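Local coordinates for protein ferritin (Pseudo-nitzschia multiseries, PDB 4IWK) that probably stores iron in a soluble, non-toxic form, taking it up as ferrous ion and oxidising it at a ferroxidase centre before depositing it as ferric hydroxide, at residues S2-D7 and A106-T111; V13-T18 and L92-A97; N61-P66 and F115-F120; D86-I91 and D133-I138. All blocks are in the same frame, centred on the assembly; numbering follows the deposited sequence. Where two conformers were deposited one is given.

Interaction 1: residues S2-D7 and A106-T111; sequences SEELLD and AEAAST
L5 and A108 meet where the start of helix 3-32 lies against the end of helix 84-111, their CA atoms 5.3 Å apart. The L5 side chain does the reaching: in one of its two conformers, with CG anti to the backbone N (chi1 169°), its CD1 methyl comes within 3.9 Å of the A108 CB methyl and lies 3.7 Å from the backbone N of A109. On the more exposed flank, E4 brings its carboxylate over A108, OE1 standing 3.7 Å from A108 CB. A water bridges the two segments on this side: it donates to E4 OE1 at 2.8 Å and to the carbonyl A108 O at 3.0 Å, and accepts from S2 OG. That hydroxyl has a second task, since S2 OG also takes the backbone N-H of L5 at 3.1 Å in an ST motif, so one serine serves both the backbone and the bridging water. Further out, D114 covers L5 and A109, and V117 and M118 of helix 115-145 pack on A109. The short axes pass 9.0 Å apart and run at 147°, the near-antiparallel, alanine-lined approach of two helices in the ferritin four-helix bundle, here at one end.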
loop_
_atom_site.group_PDB
_atom_site.type_symbol
_atom_site.label_atom_id
_atom_site.label_comp_id
_atom_site.label_asym_id
_atom_site.label_seq_id
_atom_site.Cartn_x
_atom_site.Cartn_y
_atom_site.Cartn_z
ATOM N N SER A 2 -36.487 -10.173 51.046
ATOM C CA SER A 2 -35.898 -11.436 51.568
ATOM C C SER A 2 -34.497 -11.179 52.146
ATOM O O SER A 2 -33.512 -10.822 51.420
ATOM C CB SER A 2 -35.850 -12.520 50.471
ATOM O OG SER A 2 -35.499 -13.840 50.952
ATOM N N GLU A 3 -34.425 -11.351 53.466
ATOM C CA GLU A 3 -33.146 -11.475 54.151
ATOM C C GLU A 3 -32.373 -12.673 53.583
ATOM O O GLU A 3 -31.151 -12.572 53.404
ATOM C CB GLU A 3 -33.347 -11.693 55.659
ATOM C CG GLU A 3 -32.069 -11.629 56.445
ATOM C CD GLU A 3 -31.337 -10.343 56.123
ATOM O OE1 GLU A 3 -31.949 -9.269 56.261
ATOM O OE2 GLU A 3 -30.185 -10.394 55.658
ATOM N N GLU A 4 -33.072 -13.796 53.371
ATOM C CA GLU A 4 -32.456 -14.970 52.869
ATOM C C GLU A 4 -31.731 -14.653 51.525
ATOM O O GLU A 4 -30.549 -14.998 51.299
ATOM C CB GLU A 4 -33.496 -16.052 52.611
ATOM C CG GLU A 4 -32.909 -17.422 52.645
ATOM C CD GLU A 4 -33.626 -18.404 51.711
ATOM O OE1 GLU A 4 -34.625 -18.035 51.008
ATOM O OE2 GLU A 4 -33.170 -19.580 51.653
ATOM N N LEU A 5 -32.424 -13.943 50.650
ATOM C CA LEU A 5 -31.874 -13.727 49.315
ATOM C C LEU A 5 -30.639 -12.781 49.442
ATOM O O LEU A 5 -29.586 -13.112 48.844
ATOM C CB LEU A 5 -32.958 -13.209 48.330
ATOM C CG LEU A 5 -32.487 -12.699 46.961
ATOM C CD1 LEU A 5 -31.912 -13.847 46.197
ATOM C CD2 LEU A 5 -33.612 -12.016 46.167
ATOM N N LEU A 6 -30.737 -11.671 50.216
ATOM C CA LEU A 6 -29.609 -10.775 50.424
ATOM C C LEU A 6 -28.401 -11.499 51.108
ATOM O O LEU A 6 -27.248 -11.277 50.725
ATOM C CB LEU A 6 -30.019 -9.556 51.243
ATOM C CG LEU A 6 -31.244 -8.764 50.741
ATOM C CD1 LEU A 6 -31.681 -7.786 51.821
ATOM C CD2 LEU A 6 -31.079 -8.071 49.392
ATOM N N ASP A 7 -28.654 -12.345 52.101
ATOM C CA ASP A 7 -27.533 -13.075 52.729
ATOM C C ASP A 7 -26.865 -14.009 51.732
ATOM O O ASP A 7 -25.614 -14.104 51.690
ATOM C CB ASP A 7 -28.078 -13.898 53.925
ATOM C CG ASP A 7 -28.435 -12.975 55.130
ATOM O OD1 ASP A 7 -28.077 -11.769 55.047
ATOM O OD2 ASP A 7 -29.046 -13.351 56.206
ATOM N N ALA A 106 -30.227 -19.046 43.340
ATOM C CA ALA A 106 -31.312 -19.041 42.378
ATOM C C ALA A 106 -32.654 -19.517 43.029
ATOM O O ALA A 106 -33.710 -18.984 42.653
ATOM C CB ALA A 106 -31.045 -19.897 41.138
ATOM N N GLU A 107 -32.567 -20.507 43.894
ATOM C CA GLU A 107 -33.834 -20.980 44.612
ATOM C C GLU A 107 -34.426 -19.856 45.448
ATOM O O GLU A 107 -35.628 -19.669 45.374
ATOM C CB GLU A 107 -33.541 -22.138 45.569
ATOM C CG GLU A 107 -33.022 -23.426 44.979
ATOM C CD GLU A 107 -34.159 -24.325 44.582
ATOM O OE1 GLU A 107 -35.310 -23.745 44.494
ATOM O OE2 GLU A 107 -33.864 -25.563 44.392
ATOM N N ALA A 108 -33.587 -19.064 46.134
ATOM C CA ALA A 108 -34.096 -17.908 46.956
ATOM C C ALA A 108 -34.694 -16.859 46.034
ATOM O O ALA A 108 -35.778 -16.229 46.342
ATOM C CB ALA A 108 -32.957 -17.296 47.782
ATOM N N ALA A 109 -34.009 -16.632 44.896
ATOM C CA ALA A 109 -34.518 -15.598 43.959
ATOM C C ALA A 109 -35.855 -16.037 43.348
ATOM O O ALA A 109 -36.738 -15.244 43.177
ATOM C CB ALA A 109 -33.487 -15.307 42.807
ATOM N N SER A 110 -35.914 -17.309 42.999
ATOM C CA SER A 110 -37.182 -17.858 42.420
ATOM C C SER A 110 -38.328 -17.720 43.431
ATOM O O SER A 110 -39.403 -17.286 43.055
ATOM C CB SER A 110 -36.978 -19.335 42.132
ATOM O OG SER A 110 -38.169 -19.836 41.475
ATOM N N THR A 111 -38.104 -18.096 44.675
ATOM C CA THR A 111 -39.149 -17.908 45.760
ATOM C C THR A 111 -39.611 -16.476 45.901
ATOM O O THR A 111 -40.813 -16.251 46.118
ATOM C CB THR A 111 -38.555 -18.399 47.099
ATOM O OG1 THR A 111 -38.322 -19.817 46.958
ATOM C CG2 THR A 111 -39.423 -18.095 48.348
HETATM O O HOH W 1 -36.033 -16.241 49.357
#

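Interaction 2: residues V13-T18 and L92-A97; sequences VTQEFT and LELEQA. With FE (Fe (III) ion), chain G; FE (Fe (III) ion), chain I.
Q15 reaches towards A97 and L94 by its amide: NE2 lies 3.9 Å from A97 CB and 4.2 Å from L94 CD1, both loose van der Waals contacts. With CG anti to the backbone N (chi1 176°) and a bend at chi2, the chain carries the amide across to helix 84-111, sliding past the leucine in the opposite direction, and NE2 spends a hydrogen bond on OD1 of N98. E16 follows, directed into the bundle interior. Its OE1 binds one ferric ion at 2.0 Å, a site completed by E49, H52 and two waters, while its OE2 accepts from one of those waters and from Q12. The second helix supplies E95, whose OE2 binds the other ferric ion at 2.1 Å, with OE1 farther off at 2.6 Å; E49, E131 and two waters complete that site. A shared water lies 2.1 Å from the first iron and 1.9 Å from the second. The two carboxylates stay apart, E16 OE1 lying 6.5 Å from E95 OE1, each on its own iron. The Q15 amide thus packs on methyls at the outer side, while E16 and E95 hold a water-bridged diiron site, consistent with a ferroxidase centre.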
loop_
_atom_site.group_PDB
_atom_site.type_symbol
_atom_site.label_atom_id
_atom_site.label_comp_id
_atom_site.label_asym_id
_atom_site.label_seq_id
_atom_site.Cartn_x
_atom_site.Cartn_y
_atom_site.Cartn_z
ATOM N N VAL A 13 -20.511 -14.011 46.943
ATOM C CA VAL A 13 -19.247 -13.290 46.764
ATOM C C VAL A 13 -18.188 -13.981 47.586
ATOM O O VAL A 13 -17.073 -14.235 47.098
ATOM C CB VAL A 13 -19.337 -11.816 47.237
ATOM C CG1 VAL A 13 -17.963 -11.145 47.205
ATOM C CG2 VAL A 13 -20.341 -11.030 46.364
ATOM N N THR A 14 -18.519 -14.282 48.848
ATOM C CA THR A 14 -17.549 -15.026 49.660
ATOM C C THR A 14 -17.115 -16.365 49.043
ATOM O O THR A 14 -15.916 -16.695 49.050
ATOM C CB THR A 14 -18.126 -15.316 51.053
ATOM O OG1 THR A 14 -18.537 -14.078 51.581
ATOM C CG2 THR A 14 -17.007 -15.939 51.994
ATOM N N GLN A 15 -18.071 -17.110 48.438
ATOM C CA GLN A 15 -17.739 -18.420 47.906
ATOM C C GLN A 15 -16.794 -18.241 46.669
ATOM O O GLN A 15 -15.857 -19.066 46.486
ATOM C CB GLN A 15 -19.057 -19.094 47.508
ATOM C CG GLN A 15 -18.829 -20.479 46.816
ATOM C CD GLN A 15 -18.090 -21.479 47.726
ATOM O OE1 GLN A 15 -18.216 -21.413 48.963
ATOM N NE2 GLN A 15 -17.258 -22.347 47.141
ATOM N N GLU A 16 -17.043 -17.187 45.849
ATOM C CA GLU A 16 -16.183 -17.033 44.628
ATOM C C GLU A 16 -14.781 -16.654 45.116
ATOM O O GLU A 16 -13.787 -17.214 44.570
ATOM C CB GLU A 16 -16.682 -15.883 43.736
ATOM C CG GLU A 16 -18.097 -16.222 43.128
ATOM C CD GLU A 16 -18.224 -17.437 42.266
ATOM O OE1 GLU A 16 -17.190 -17.879 41.765
ATOM O OE2 GLU A 16 -19.379 -17.890 42.058
ATOM N N PHE A 17 -14.687 -15.809 46.133
ATOM C CA PHE A 17 -13.341 -15.440 46.601
ATOM C C PHE A 17 -12.646 -16.570 47.369
ATOM O O PHE A 17 -11.395 -16.702 47.253
ATOM C CB PHE A 17 -13.377 -14.169 47.477
ATOM C CG PHE A 17 -13.772 -12.924 46.748
ATOM C CD1 PHE A 17 -13.654 -12.792 45.345
ATOM C CD2 PHE A 17 -14.235 -11.839 47.494
ATOM C CE1 PHE A 17 -13.997 -11.599 44.699
ATOM C CE2 PHE A 17 -14.570 -10.640 46.847
ATOM C CZ PHE A 17 -14.400 -10.511 45.442
ATOM N N THR A 18 -13.428 -17.430 48.040
ATOM C CA THR A 18 -12.899 -18.639 48.694
ATOM C C THR A 18 -12.321 -19.543 47.625
ATOM O O THR A 18 -11.181 -20.038 47.746
ATOM C CB THR A 18 -14.027 -19.347 49.465
ATOM O OG1 THR A 18 -14.466 -18.460 50.506
ATOM C CG2 THR A 18 -13.575 -20.653 50.073
ATOM N N LEU A 92 -12.418 -30.313 41.809
ATOM C CA LEU A 92 -13.792 -30.754 41.375
ATOM C C LEU A 92 -14.806 -30.486 42.464
ATOM O O LEU A 92 -15.877 -29.884 42.216
ATOM C CB LEU A 92 -13.738 -32.259 41.054
ATOM C CG LEU A 92 -15.188 -32.743 40.657
ATOM C CD1 LEU A 92 -15.691 -32.106 39.386
ATOM C CD2 LEU A 92 -15.093 -34.265 40.530
ATOM N N GLU A 93 -14.495 -30.862 43.687
ATOM C CA GLU A 93 -15.377 -30.607 44.824
ATOM C C GLU A 93 -15.669 -29.131 45.024
ATOM O O GLU A 93 -16.796 -28.796 45.359
ATOM C CB GLU A 93 -14.777 -31.225 46.067
ATOM C CG GLU A 93 -14.894 -32.735 46.019
ATOM C CD GLU A 93 -14.053 -33.393 47.096
ATOM O OE1 GLU A 93 -13.694 -32.720 48.033
ATOM O OE2 GLU A 93 -13.748 -34.587 47.011
ATOM N N LEU A 94 -14.605 -28.281 44.877
ATOM C CA LEU A 94 -14.754 -26.824 44.993
ATOM C C LEU A 94 -15.805 -26.345 43.943
ATOM O O LEU A 94 -16.705 -25.526 44.279
ATOM C CB LEU A 94 -13.411 -26.169 44.696
ATOM C CG LEU A 94 -13.400 -24.622 44.716
ATOM C CD1 LEU A 94 -13.621 -24.112 46.144
ATOM C CD2 LEU A 94 -12.059 -24.163 44.107
ATOM N N GLU A 95 -15.625 -26.759 42.704
ATOM C CA GLU A 95 -16.561 -26.351 41.616
ATOM C C GLU A 95 -17.995 -26.840 41.911
ATOM O O GLU A 95 -18.957 -26.047 41.656
ATOM C CB GLU A 95 -16.087 -26.736 40.246
ATOM C CG GLU A 95 -14.877 -25.852 39.776
ATOM C CD GLU A 95 -15.138 -24.395 39.600
ATOM O OE1 GLU A 95 -16.294 -23.964 39.721
ATOM O OE2 GLU A 95 -14.138 -23.749 39.233
ATOM N N GLN A 96 -18.111 -28.035 42.463
ATOM C CA GLN A 96 -19.436 -28.551 42.826
ATOM C C GLN A 96 -20.057 -27.692 43.898
ATOM O O GLN A 96 -21.277 -27.372 43.853
ATOM C CB GLN A 96 -19.378 -29.976 43.261
ATOM C CG GLN A 96 -19.047 -30.872 42.067
ATOM C CD GLN A 96 -18.643 -32.281 42.480
ATOM O OE1 GLN A 96 -18.345 -32.516 43.642
ATOM N NE2 GLN A 96 -18.639 -33.227 41.515
ATOM N N ALA A 97 -19.229 -27.236 44.863
ATOM C CA ALA A 97 -19.670 -26.245 45.824
ATOM C C ALA A 97 -20.099 -24.913 45.278
ATOM O O ALA A 97 -21.053 -24.287 45.808
ATOM C CB ALA A 97 -18.615 -26.031 46.943
HETATM FE FE FE G . -16.934 -19.199 40.274
HETATM FE FE FE I . -15.012 -21.885 38.788
HETATM O O HOH W 2 -18.966 -19.562 40.204
HETATM O O HOH W 3 -16.657 -20.966 39.142
HETATM O O HOH W 4 -13.900 -21.004 37.639
#

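Interaction 3: residues N61-P66 and F115-F120; sequences NKRNIP and FAVMAF
A charged side chain laid against aliphatic methyls makes this contact, at the end of the bundle where helix 36-62 finishes and helix 115-145 begins. R63 carries it from just beyond the helix, its chain folded at chi2 and chi3 (-63° and -68°) to bring the guanidinium round to the first turn of the other helix. At the edge of that group, near its plane, A116 CB lies 3.9 Å from R63 NH1. V117 CG2 approaches obliquely, 3.8 Å from R63 NH2, the two side chains crossing at about a right angle. The charge is met next door: R63 NH2 forms a salt bridge with D114, which also accepts the backbone N-H of V117 through its other carboxylate oxygen, so one aspartate serves both the arginine and the start of the helix. Helix 36-62 closes in a Schellman motif, N64 at its C-prime position with positive phi (58°) and its backbone N bonded to N61 O at 3.3 Å, a common way to turn a chain out of an α-helix and here the exit from the second long helix of the ferritin bundle. With an alanine in place of R63, D114 would probably lose its guanidinium mate and a gap would open over A116 and V117. I65, whose N bonds to A60 O within the motif, sends its CB toward helix 115-145, its CD1 only loosely touching V117 CG2 at 4.5 Å, while L6 and F9 of helix 3-32 pack on it. F59 also packs on V117, and V129 of a neighbouring subunit lies against R63.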
loop_
_atom_site.group_PDB
_atom_site.type_symbol
_atom_site.label_atom_id
_atom_site.label_comp_id
_atom_site.label_asym_id
_atom_site.label_seq_id
_atom_site.Cartn_x
_atom_site.Cartn_y
_atom_site.Cartn_z
ATOM N N ASN A 61 -24.194 -3.876 43.819
ATOM C CA ASN A 61 -24.149 -2.411 43.965
ATOM C C ASN A 61 -25.267 -1.769 43.157
ATOM O O ASN A 61 -25.988 -0.891 43.651
ATOM C CB ASN A 61 -22.783 -1.792 43.484
ATOM C CG ASN A 61 -21.573 -2.160 44.434
ATOM O OD1 ASN A 61 -21.767 -2.610 45.578
ATOM N ND2 ASN A 61 -20.365 -2.098 43.889
ATOM N N LYS A 62 -25.425 -2.224 41.912
ATOM C CA LYS A 62 -26.424 -1.612 40.987
ATOM C C LYS A 62 -27.803 -1.928 41.504
ATOM O O LYS A 62 -28.696 -1.029 41.350
ATOM C CB LYS A 62 -26.251 -2.198 39.560
ATOM C CG LYS A 62 -24.994 -1.633 38.904
ATOM C CD LYS A 62 -24.756 -2.034 37.471
ATOM C CE LYS A 62 -24.703 -3.503 37.248
ATOM N NZ LYS A 62 -24.420 -3.596 35.761
ATOM N N ARG A 63 -28.032 -3.109 42.115
ATOM C CA ARG A 63 -29.383 -3.508 42.526
ATOM C C ARG A 63 -29.680 -3.107 43.969
ATOM O O ARG A 63 -30.620 -3.595 44.557
ATOM C CB ARG A 63 -29.569 -5.023 42.250
ATOM C CG ARG A 63 -30.837 -5.274 41.327
ATOM C CD ARG A 63 -32.137 -4.834 41.981
ATOM N NE ARG A 63 -32.322 -5.740 43.076
ATOM C CZ ARG A 63 -32.847 -6.951 42.955
ATOM N NH1 ARG A 63 -33.388 -7.215 41.779
ATOM N NH2 ARG A 63 -32.911 -7.799 44.053
ATOM N N ASN A 64 -28.779 -2.319 44.579
ATOM C CA ASN A 64 -28.951 -1.962 45.997
ATOM C C ASN A 64 -29.019 -3.128 46.916
ATOM O O ASN A 64 -29.716 -3.120 47.942
ATOM C CB ASN A 64 -30.103 -0.899 46.198
ATOM C CG ASN A 64 -29.980 0.229 45.228
ATOM O OD1 ASN A 64 -30.862 0.354 44.324
ATOM N ND2 ASN A 64 -28.869 0.941 45.227
ATOM N N ILE A 65 -28.190 -4.143 46.662
ATOM C CA ILE A 65 -28.049 -5.275 47.549
ATOM C C ILE A 65 -26.773 -4.931 48.380
ATOM O O ILE A 65 -25.696 -4.905 47.836
ATOM C CB ILE A 65 -27.891 -6.588 46.757
ATOM C CG1 ILE A 65 -29.224 -6.908 46.000
ATOM C CG2 ILE A 65 -27.514 -7.754 47.700
ATOM C CD1 ILE A 65 -29.108 -8.085 45.004
ATOM N N PRO A 66 -26.883 -4.764 49.672
ATOM C CA PRO A 66 -25.683 -4.239 50.352
ATOM C C PRO A 66 -24.658 -5.384 50.495
ATOM O O PRO A 66 -25.009 -6.516 50.811
ATOM C CB PRO A 66 -26.242 -3.805 51.728
ATOM C CG PRO A 66 -27.717 -3.650 51.541
ATOM C CD PRO A 66 -28.115 -4.691 50.513
ATOM N N PHE A 115 -36.982 -11.709 39.262
ATOM C CA PHE A 115 -36.684 -12.048 37.864
ATOM C C PHE A 115 -35.317 -11.521 37.447
ATOM O O PHE A 115 -34.624 -12.139 36.643
ATOM C CB PHE A 115 -37.803 -11.530 36.939
ATOM C CG PHE A 115 -39.107 -12.239 37.197
ATOM C CD1 PHE A 115 -39.339 -13.538 36.777
ATOM C CD2 PHE A 115 -40.142 -11.580 37.889
ATOM C CE1 PHE A 115 -40.554 -14.190 37.105
ATOM C CE2 PHE A 115 -41.363 -12.211 38.178
ATOM C CZ PHE A 115 -41.558 -13.527 37.793
ATOM N N ALA A 116 -34.969 -10.317 37.957
ATOM C CA ALA A 116 -33.664 -9.778 37.542
ATOM C C ALA A 116 -32.524 -10.610 38.101
ATOM O O ALA A 116 -31.563 -10.820 37.366
ATOM C CB ALA A 116 -33.517 -8.295 38.035
ATOM N N VAL A 117 -32.572 -10.995 39.391
ATOM C CA VAL A 117 -31.520 -11.828 39.935
ATOM C C VAL A 117 -31.498 -13.171 39.157
ATOM O O VAL A 117 -30.408 -13.603 38.749
ATOM C CB VAL A 117 -31.644 -12.063 41.474
ATOM C CG1 VAL A 117 -30.656 -13.141 41.887
ATOM C CG2 VAL A 117 -31.304 -10.711 42.157
ATOM N N MET A 118 -32.648 -13.768 38.854
ATOM C CA MET A 118 -32.552 -15.049 38.141
ATOM C C MET A 118 -31.939 -14.882 36.781
ATOM O O MET A 118 -31.210 -15.747 36.308
ATOM C CB MET A 118 -33.962 -15.662 37.936
ATOM C CG MET A 118 -34.431 -16.170 39.308
ATOM S SD MET A 118 -36.013 -17.088 39.173
ATOM C CE MET A 118 -37.090 -15.649 39.019
ATOM N N ALA A 119 -32.275 -13.790 36.086
ATOM C CA ALA A 119 -31.672 -13.549 34.762
ATOM C C ALA A 119 -30.135 -13.295 34.837
ATOM O O ALA A 119 -29.342 -13.807 34.039
ATOM C CB ALA A 119 -32.319 -12.325 34.104
ATOM N N PHE A 120 -29.731 -12.556 35.912
ATOM C CA PHE A 120 -28.297 -12.377 36.080
ATOM C C PHE A 120 -27.541 -13.698 36.264
ATOM O O PHE A 120 -26.426 -13.811 35.840
ATOM C CB PHE A 120 -28.114 -11.452 37.332
ATOM C CG PHE A 120 -26.648 -11.252 37.725
ATOM C CD1 PHE A 120 -25.830 -10.457 36.955
ATOM C CD2 PHE A 120 -26.147 -11.908 38.839
ATOM C CE1 PHE A 120 -24.444 -10.261 37.292
ATOM C CE2 PHE A 120 -24.760 -11.741 39.168
ATOM C CZ PHE A 120 -23.938 -10.930 38.390
#

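Interaction 4: residues D86-I91 and D133-I138; sequences DVWQSI and DKIGSI
W88 and I138 form the tight half of an antiparallel helix pair in the ferritin four-helix bundle, where helix 84-111 and helix 115-145 run at 160° with their short axes 9.5 Å apart. The I138 CG2 methyl sits squarely over the six-membered ring of W88, 3.5 Å from its centroid and 2° off the normal, a face-on CH-pi contact. I138 CG2 is anti to its own backbone N, which points this methyl at the indole, while its CD1 lies 3.9 Å from W88 CZ3. The I135 side is looser: in one of its two conformers CG2 comes near the indole plane at the ring edge, 4.5 Å from W88 CE3. M38 and M42 of helix 36-62 and F30 of helix 3-32 also pack on the indole. A serine in place of W88 would probably open a gap beneath I138 and leave its methyl without an aromatic face to rest on. Outward from this core, S137 leaves the pair and bonds to K141 and to E36 of a neighbouring subunit. On the iron side, I91 and the same I135 conformer cross at about a right angle, whereas on the tight side I138 CG2 lies 3.7 Å from W88 CE2.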
loop_
_atom_site.group_PDB
_atom_site.type_symbol
_atom_site.label_atom_id
_atom_site.label_comp_id
_atom_site.label_asym_id
_atom_site.label_seq_id
_atom_site.Cartn_x
_atom_site.Cartn_y
_atom_site.Cartn_z
ATOM N N ASP A 86 -5.038 -35.805 44.046
ATOM C CA ASP A 86 -5.685 -35.272 45.210
ATOM C C ASP A 86 -6.081 -33.815 44.943
ATOM O O ASP A 86 -7.146 -33.362 45.405
ATOM C CB ASP A 86 -4.708 -35.247 46.407
ATOM C CG ASP A 86 -4.312 -36.651 46.905
ATOM O OD1 ASP A 86 -5.087 -37.616 46.682
ATOM O OD2 ASP A 86 -3.260 -36.741 47.595
ATOM N N VAL A 87 -5.188 -33.064 44.329
ATOM C CA VAL A 87 -5.459 -31.641 44.114
ATOM C C VAL A 87 -6.687 -31.510 43.134
ATOM O O VAL A 87 -7.633 -30.783 43.433
ATOM C CB VAL A 87 -4.279 -30.926 43.442
ATOM C CG1 VAL A 87 -4.594 -29.401 43.402
ATOM C CG2 VAL A 87 -3.018 -31.129 44.333
ATOM N N TRP A 88 -6.631 -32.205 41.987
ATOM C CA TRP A 88 -7.763 -32.097 41.049
ATOM C C TRP A 88 -9.089 -32.539 41.649
ATOM O O TRP A 88 -10.113 -31.994 41.374
ATOM C CB TRP A 88 -7.427 -32.891 39.798
ATOM C CG TRP A 88 -6.388 -32.153 38.928
ATOM C CD1 TRP A 88 -5.077 -32.433 38.823
ATOM C CD2 TRP A 88 -6.639 -31.000 38.101
ATOM N NE1 TRP A 88 -4.482 -31.562 37.911
ATOM C CE2 TRP A 88 -5.421 -30.646 37.517
ATOM C CE3 TRP A 88 -7.814 -30.248 37.797
ATOM C CZ2 TRP A 88 -5.304 -29.590 36.608
ATOM C CZ3 TRP A 88 -7.690 -29.166 36.908
ATOM C CH2 TRP A 88 -6.433 -28.865 36.333
ATOM N N GLN A 89 -9.054 -33.551 42.495
ATOM C CA GLN A 89 -10.291 -33.980 43.160
ATOM C C GLN A 89 -10.845 -32.892 44.098
ATOM O O GLN A 89 -12.055 -32.592 44.122
ATOM C CB GLN A 89 -9.981 -35.312 43.955
ATOM C CG GLN A 89 -11.182 -35.690 44.884
ATOM C CD GLN A 89 -12.400 -36.214 44.057
ATOM O OE1 GLN A 89 -12.188 -36.903 43.075
ATOM N NE2 GLN A 89 -13.642 -35.826 44.422
ATOM N N SER A 90 -9.936 -32.218 44.799
ATOM C CA SER A 90 -10.400 -31.059 45.599
ATOM C C SER A 90 -10.958 -29.926 44.725
ATOM O O SER A 90 -11.937 -29.266 45.155
ATOM C CB SER A 90 -9.249 -30.490 46.436
ATOM O OG SER A 90 -8.908 -31.426 47.493
ATOM N N ILE A 91 -10.366 -29.701 43.551
ATOM C CA ILE A 91 -10.858 -28.606 42.682
ATOM C C ILE A 91 -12.240 -29.047 42.137
ATOM O O ILE A 91 -13.152 -28.221 42.030
ATOM C CB ILE A 91 -9.896 -28.366 41.552
ATOM C CG1 ILE A 91 -8.571 -27.827 42.160
ATOM C CG2 ILE A 91 -10.451 -27.443 40.489
ATOM C CD1 ILE A 91 -8.807 -26.581 42.962
ATOM N N ASP A 133 -17.655 -30.007 33.843
ATOM C CA ASP A 133 -17.346 -30.997 32.842
ATOM C C ASP A 133 -15.833 -30.988 32.565
ATOM O O ASP A 133 -15.250 -32.091 32.456
ATOM C CB ASP A 133 -18.095 -30.615 31.524
ATOM C CG ASP A 133 -17.672 -31.463 30.326
ATOM O OD1 ASP A 133 -17.985 -32.654 30.349
ATOM O OD2 ASP A 133 -17.067 -30.916 29.428
ATOM N N LYS A 134 -15.227 -29.793 32.386
ATOM C CA LYS A 134 -13.808 -29.643 32.073
ATOM C C LYS A 134 -12.966 -30.259 33.251
ATOM O O LYS A 134 -12.040 -31.036 32.982
ATOM C CB LYS A 134 -13.510 -28.149 31.917
ATOM C CG LYS A 134 -12.045 -27.884 31.719
ATOM C CD LYS A 134 -11.869 -26.778 30.702
ATOM C CE LYS A 134 -10.357 -26.323 30.687
ATOM N NZ LYS A 134 -10.145 -24.948 30.018
ATOM N N ILE A 135 -13.273 -29.907 34.492
ATOM C CA ILE A 135 -12.504 -30.441 35.650
ATOM C C ILE A 135 -12.667 -31.930 35.761
ATOM O O ILE A 135 -11.688 -32.641 35.972
ATOM C CB ILE A 135 -12.922 -29.766 36.962
ATOM C CG1 ILE A 135 -12.438 -28.340 36.870
ATOM C CG2 ILE A 135 -12.288 -30.481 38.207
ATOM C CD1 ILE A 135 -13.235 -27.303 37.610
ATOM N N GLY A 136 -13.892 -32.436 35.559
ATOM C CA GLY A 136 -14.118 -33.864 35.680
ATOM C C GLY A 136 -13.300 -34.546 34.585
ATOM O O GLY A 136 -12.747 -35.627 34.831
ATOM N N SER A 137 -13.188 -33.966 33.388
ATOM C CA SER A 137 -12.454 -34.633 32.308
ATOM C C SER A 137 -10.937 -34.602 32.594
ATOM O O SER A 137 -10.241 -35.586 32.373
ATOM C CB SER A 137 -12.726 -33.894 30.977
ATOM O OG SER A 137 -11.861 -34.343 29.965
ATOM N N ILE A 138 -10.431 -33.489 33.107
ATOM C CA ILE A 138 -9.005 -33.469 33.470
ATOM C C ILE A 138 -8.685 -34.488 34.579
ATOM O O ILE A 138 -7.643 -35.237 34.481
ATOM C CB ILE A 138 -8.578 -32.003 33.924
ATOM C CG1 ILE A 138 -8.645 -31.067 32.735
ATOM C CG2 ILE A 138 -7.146 -32.098 34.535
ATOM C CD1 ILE A 138 -8.583 -29.546 33.087
#

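Interactions 1 and 2 both join helix 3-32 to helix 84-111, their centres about 19 Å apart, yet differ in character: the first is mostly buried methyl packing with a water at its edge, the second a surface-side meeting of amide and methyls beside the buried iron site. Interactions 1 and 3 touch at the same bundle end, A109 CB lying 3.7 Å from V117 CG1; interaction 1 uses leucine and alanine methyls, interaction 3 a guanidinium paired with D114. Interaction 4, with its centre about 30 Å from that of interaction 1 and 31 Å from that of interaction 3, is an aromatic and aliphatic core contact. It borders interaction 2 where L92 packs on I135.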